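Side-chain contact in relik capsid n-terminal domain (Oryctolagus cuniculus, PDB 2XGU), which probably forms the N-terminal domain of a lentiviral capsid subunit, the building block of the shell that encloses the viral genome: residues T122-R125 / T126-E130. Residues are numbered along the deposited sequence; the frame is centred on the assembly and turned at random.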
loop_
_atom_site.group_PDB
_atom_site.type_symbol
_atom_site.label_atom_id
_atom_site.label_comp_id
_atom_site.label_asym_id
_atom_site.label_seq_id
_atom_site.Cartn_x
_atom_site.Cartn_y
_atom_site.Cartn_z
ATOM N N THR A 122 -4.813 8.136 -10.213
ATOM C CA THR A 122 -3.518 7.817 -9.622
ATOM C C THR A 122 -3.695 7.435 -8.150
ATOM O O THR A 122 -3.088 6.492 -7.646
ATOM C CB THR A 122 -2.570 9.023 -9.694
ATOM O OG1 THR A 122 -2.544 9.540 -11.034
ATOM C CG2 THR A 122 -1.166 8.612 -9.293
ATOM N N LEU A 123 -4.538 8.193 -7.463
ATOM C CA LEU A 123 -4.821 7.941 -6.052
ATOM C C LEU A 123 -5.572 6.621 -5.864
ATOM O O LEU A 123 -5.290 5.860 -4.925
ATOM C CB LEU A 123 -5.619 9.106 -5.463
ATOM C CG LEU A 123 -5.973 8.955 -3.987
ATOM C CD1 LEU A 123 -4.722 8.866 -3.126
ATOM C CD2 LEU A 123 -6.859 10.117 -3.522
ATOM N N TYR A 124 -6.512 6.333 -6.755
ATOM C CA TYR A 124 -7.260 5.083 -6.635
ATOM C C TYR A 124 -6.347 3.873 -6.843
ATOM O O TYR A 124 -6.459 2.870 -6.127
ATOM C CB TYR A 124 -8.427 5.028 -7.626
ATOM C CG TYR A 124 -9.315 3.808 -7.484
ATOM C CD1 TYR A 124 -9.745 3.380 -6.235
ATOM C CD2 TYR A 124 -9.726 3.096 -8.602
ATOM C CE1 TYR A 124 -10.573 2.281 -6.088
ATOM C CE2 TYR A 124 -10.563 1.993 -8.473
ATOM C CZ TYR A 124 -10.972 1.585 -7.215
ATOM O OH TYR A 124 -11.807 0.495 -7.069
ATOM N N ARG A 125 -5.471 3.956 -7.840
ATOM C CA ARG A 125 -4.490 2.902 -8.066
ATOM C C ARG A 125 -3.651 2.684 -6.808
ATOM O O ARG A 125 -3.399 1.540 -6.423
ATOM C CB ARG A 125 -3.602 3.232 -9.266
ATOM C CG ARG A 125 -2.439 2.265 -9.462
ATOM C CD ARG A 125 -1.619 2.644 -10.696
ATOM N NE ARG A 125 -0.444 1.781 -10.825
ATOM C CZ ARG A 125 0.704 1.979 -10.184
ATOM N NH1 ARG A 125 0.856 3.031 -9.384
ATOM N NH2 ARG A 125 1.709 1.118 -10.341
ATOM N N THR A 126 -3.234 3.777 -6.171
ATOM C CA THR A 126 -2.526 3.697 -4.903
ATOM C C THR A 126 -3.331 2.963 -3.830
ATOM O O THR A 126 -2.813 2.064 -3.172
ATOM C CB THR A 126 -2.127 5.103 -4.429
ATOM O OG1 THR A 126 -1.110 5.605 -5.301
ATOM C CG2 THR A 126 -1.613 5.073 -2.995
ATOM N N TRP A 127 -4.609 3.309 -3.670
ATOM C CA TRP A 127 -5.469 2.611 -2.709
ATOM C C TRP A 127 -5.558 1.106 -2.995
ATOM O O TRP A 127 -5.457 0.289 -2.078
ATOM C CB TRP A 127 -6.898 3.180 -2.739
ATOM C CG TRP A 127 -7.041 4.554 -2.144
ATOM C CD1 TRP A 127 -6.067 5.312 -1.581
ATOM C CD2 TRP A 127 -8.249 5.330 -2.069
ATOM N NE1 TRP A 127 -6.588 6.519 -1.146
ATOM C CE2 TRP A 127 -7.924 6.552 -1.444
ATOM C CE3 TRP A 127 -9.567 5.109 -2.475
ATOM C CZ2 TRP A 127 -8.874 7.544 -1.213
ATOM C CZ3 TRP A 127 -10.513 6.095 -2.244
ATOM C CH2 TRP A 127 -10.161 7.292 -1.610
ATOM N N VAL A 128 -5.750 0.744 -4.259
ATOM C CA VAL A 128 -5.901 -0.664 -4.620
ATOM C C VAL A 128 -4.606 -1.439 -4.366
ATOM O O VAL A 128 -4.623 -2.534 -3.794
ATOM C CB VAL A 128 -6.354 -0.799 -6.090
ATOM C CG1 VAL A 128 -6.417 -2.260 -6.512
ATOM C CG2 VAL A 128 -7.723 -0.155 -6.269
ATOM N N LEU A 129 -3.478 -0.864 -4.772
ATOM C CA LEU A 129 -2.203 -1.519 -4.526
ATOM C C LEU A 129 -1.897 -1.611 -3.025
ATOM O O LEU A 129 -1.401 -2.640 -2.556
ATOM C CB LEU A 129 -1.074 -0.847 -5.336
ATOM C CG LEU A 129 -1.103 -1.267 -6.822
ATOM C CD1 LEU A 129 -0.345 -0.316 -7.739
ATOM C CD2 LEU A 129 -0.568 -2.703 -6.986
ATOM N N GLU A 130 -2.210 -0.568 -2.262
ATOM C CA GLU A 130 -2.039 -0.651 -0.815
ATOM C C GLU A 130 -2.892 -1.779 -0.236
ATOM O O GLU A 130 -2.432 -2.537 0.606
ATOM C CB GLU A 130 -2.367 0.684 -0.149
ATOM C CG GLU A 130 -1.325 1.734 -0.513
ATOM C CD GLU A 130 -1.653 3.106 0.007
ATOM O OE1 GLU A 130 -2.789 3.304 0.479
ATOM O OE2 GLU A 130 -0.762 3.983 -0.047
#
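Arg125 reaches along helix 118-134 to Leu129, one turn on, and lays its guanidinium over a leucine methyl. The CB of Arg125 starts the chain beside the amide of Thr126, its neighbour in sequence. From there the chain runs fully extended to NE, with CG anti to the backbone N (chi1 173°), and CG already meets CD1 of Leu129. The last torsion (chi4 -83°) turns the flat group across the chain and sets its centre over the same methyl, Leu129 CD1 to Arg125 CZ 3.5 Å. Arg125 NH2 is nearly as close to Leu129 CD1, at 3.6 Å, and NE and NH1 lie little farther from it. The N-H groups have other partners: NE is hydrogen-bonded to Ser44 OG, NH2 to Gly41 O and to Gln136 OE1 of the second subunit. These bonds probably fix the rotation of the group at the subunit interface. The helix belongs to the mostly helical fold of retroviral capsid N-terminal domains, and the flank carrying Tyr124 and Val128 faces helices 49-57 and 63-83. There Val128 CG2 sits over one face of the Tyr124 ring in a CH-pi contact, 3.9 Å from the centroid and 17° off the normal; Tyr124 OH is hydrogen-bonded to Asn53 OD1. Near the plane of that ring, at its edge, comes CE3 of Trp127, 4.1 Å from Tyr124 CD1. Leu123 leans its CG over the rim of one indole face, and Leu123 CD1 lies 3.6 Å from Trp127 NE1. Trp80 meets the indole edge-to-face.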